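Local atomic coordinates of exoglucanase A (PDB entry 7CBD), a protein that hydrolyses beta-1,4-glucosidic linkages of cellulose with inversion of anomeric configuration, releasing cellobiose from the non-reducing chain ends through this family 6 catalytic domain. Residues P242-S247 / T254-S259. Residues are numbered along the deposited sequence; the frame is centred on the assembly and turned at random.
Sequences PLLSDS and TPIRSS
Ile-256 meets Leu-244 and the backbone of Asp-246 in a small, partly apolar and partly water-bridged contact within a peripheral excursion of the family 6 catalytic domain, in the chain between strand 228-231 and helix 270-283 and away from the predicted catalytic aspartates. The loop 242-247 leads into the two-stranded antiparallel hairpin of 250-251 and 254-255, and the 3-10 turn 256-258 that follows comes back beside 242-247. Ile-256 CG1 lies between its own backbone N and carbonyl carbon (chi1 69°); with the branch then extended, CD1 reaches Leu-244 CD2 at 4.1 Å and Asp-246 O at 3.8 Å. Tyr-319 of helix 316-323 also touches Leu-244. At Ser-247, the aliphatic stem of Arg-257 lies against the carbonyl, CB 3.7 Å from Ser-247 O, while Arg-257 NH1 binds Trp-264 O. A water donates to Ser-247 O at 2.7 Å and accepts from Arg-257 N at 3.0 Å. The turn is doubly tied: Pro-255 O takes Ser-258 N and OG, the hydroxyl in the carbonyl plane, and Ile-256 O takes Ser-259 N and OG, this hydroxyl nearly straight on (173°). Direct contact is therefore mainly van der Waals, supplemented by the water bridge, while Ile-256 also bonds Leu-249 through the backbone.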
loop_
_atom_site.group_PDB
_atom_site.type_symbol
_atom_site.label_atom_id
_atom_site.label_comp_id
_atom_site.label_asym_id
_atom_site.label_seq_id
_atom_site.Cartn_x
_atom_site.Cartn_y
_atom_site.Cartn_z
ATOM N N PRO A 242 -18.108 8.550 -2.365
ATOM C CA PRO A 242 -19.556 8.282 -2.314
ATOM C C PRO A 242 -20.409 9.371 -2.938
ATOM O O PRO A 242 -21.485 9.078 -3.475
ATOM C CB PRO A 242 -19.832 8.160 -0.810
ATOM C CG PRO A 242 -18.730 8.961 -0.165
ATOM C CD PRO A 242 -17.522 8.721 -1.025
ATOM N N LEU A 243 -19.975 10.624 -2.858
ATOM C CA LEU A 243 -20.739 11.729 -3.412
ATOM C C LEU A 243 -20.373 11.992 -4.862
ATOM O O LEU A 243 -21.236 12.386 -5.653
ATOM C CB LEU A 243 -20.540 12.986 -2.555
ATOM C CG LEU A 243 -20.851 12.818 -1.060
ATOM C CD1 LEU A 243 -20.606 14.125 -0.309
ATOM C CD2 LEU A 243 -22.281 12.329 -0.835
ATOM N N LEU A 244 -19.129 11.726 -5.239
ATOM C CA LEU A 244 -18.670 11.892 -6.615
ATOM C C LEU A 244 -18.614 10.532 -7.309
ATOM O O LEU A 244 -17.557 10.059 -7.733
ATOM C CB LEU A 244 -17.311 12.588 -6.627
ATOM C CG LEU A 244 -17.251 13.972 -5.974
ATOM C CD1 LEU A 244 -15.826 14.504 -5.950
ATOM C CD2 LEU A 244 -18.176 14.942 -6.702
ATOM N N SER A 245 -19.783 9.902 -7.414
ATOM C CA SER A 245 -19.886 8.528 -7.889
ATOM C C SER A 245 -19.964 8.421 -9.404
ATOM O O SER A 245 -19.969 7.303 -9.932
ATOM C CB SER A 245 -21.111 7.850 -7.271
ATOM O OG SER A 245 -22.295 8.505 -7.691
ATOM N N ASP A 246 -20.024 9.540 -10.115
ATOM C CA ASP A 246 -20.163 9.543 -11.570
ATOM C C ASP A 246 -19.086 10.465 -12.130
ATOM O O ASP A 246 -19.283 11.681 -12.211
ATOM C CB ASP A 246 -21.562 10.018 -11.953
ATOM C CG ASP A 246 -21.765 10.124 -13.454
ATOM O OD1 ASP A 246 -22.869 10.555 -13.850
ATOM O OD2 ASP A 246 -20.853 9.773 -14.234
ATOM N N SER A 247 -17.954 9.891 -12.541
ATOM C CA SER A 247 -16.854 10.718 -13.020
ATOM C C SER A 247 -17.104 11.307 -14.402
ATOM O O SER A 247 -16.282 12.098 -14.878
ATOM C CB SER A 247 -15.543 9.936 -13.004
ATOM O OG SER A 247 -15.610 8.822 -13.873
ATOM N N THR A 254 -19.563 21.429 -18.394
ATOM C CA THR A 254 -18.183 21.330 -17.912
ATOM C C THR A 254 -18.027 20.026 -17.144
ATOM O O THR A 254 -18.728 19.817 -16.132
ATOM C CB THR A 254 -17.805 22.522 -17.031
ATOM O OG1 THR A 254 -18.073 23.732 -17.742
ATOM C CG2 THR A 254 -16.322 22.478 -16.683
ATOM N N PRO A 255 -17.154 19.120 -17.579
ATOM C CA PRO A 255 -16.986 17.848 -16.858
ATOM C C PRO A 255 -16.347 18.079 -15.496
ATOM O O PRO A 255 -15.354 18.796 -15.376
ATOM C CB PRO A 255 -16.063 17.036 -17.781
ATOM C CG PRO A 255 -16.158 17.720 -19.134
ATOM C CD PRO A 255 -16.358 19.170 -18.818
ATOM N N ILE A 256 -16.915 17.454 -14.460
ATOM C CA ILE A 256 -16.295 17.578 -13.144
ATOM C C ILE A 256 -14.901 16.974 -13.120
ATOM O O ILE A 256 -14.070 17.380 -12.300
ATOM C CB ILE A 256 -17.180 17.039 -11.994
ATOM C CG1 ILE A 256 -17.324 15.511 -12.067
ATOM C CG2 ILE A 256 -18.527 17.756 -11.983
ATOM C CD1 ILE A 256 -17.851 14.879 -10.775
ATOM N N ARG A 257 -14.607 16.017 -14.009
ATOM C CA ARG A 257 -13.256 15.461 -14.053
ATOM C C ARG A 257 -12.218 16.492 -14.486
ATOM O O ARG A 257 -11.028 16.303 -14.213
ATOM C CB ARG A 257 -13.196 14.224 -14.958
ATOM C CG ARG A 257 -13.440 14.532 -16.423
ATOM C CD ARG A 257 -13.336 13.275 -17.295
ATOM N NE ARG A 257 -13.657 13.538 -18.698
ATOM C CZ ARG A 257 -12.782 13.468 -19.700
ATOM N NH1 ARG A 257 -11.520 13.138 -19.466
ATOM N NH2 ARG A 257 -13.171 13.726 -20.945
ATOM N N SER A 258 -12.638 17.584 -15.128
ATOM C CA SER A 258 -11.706 18.639 -15.508
ATOM C C SER A 258 -11.332 19.545 -14.345
ATOM O O SER A 258 -10.546 20.479 -14.536
ATOM C CB SER A 258 -12.275 19.476 -16.651
ATOM O OG SER A 258 -13.322 20.310 -16.202
ATOM N N SER A 259 -11.878 19.297 -13.157
ATOM C CA SER A 259 -11.490 20.034 -11.967
ATOM C C SER A 259 -9.984 19.933 -11.730
ATOM O O SER A 259 -9.316 18.984 -12.152
ATOM C CB SER A 259 -12.222 19.468 -10.749
ATOM O OG SER A 259 -11.928 18.088 -10.566
HETATM O O HOH W 1 -16.678 14.646 -15.628
#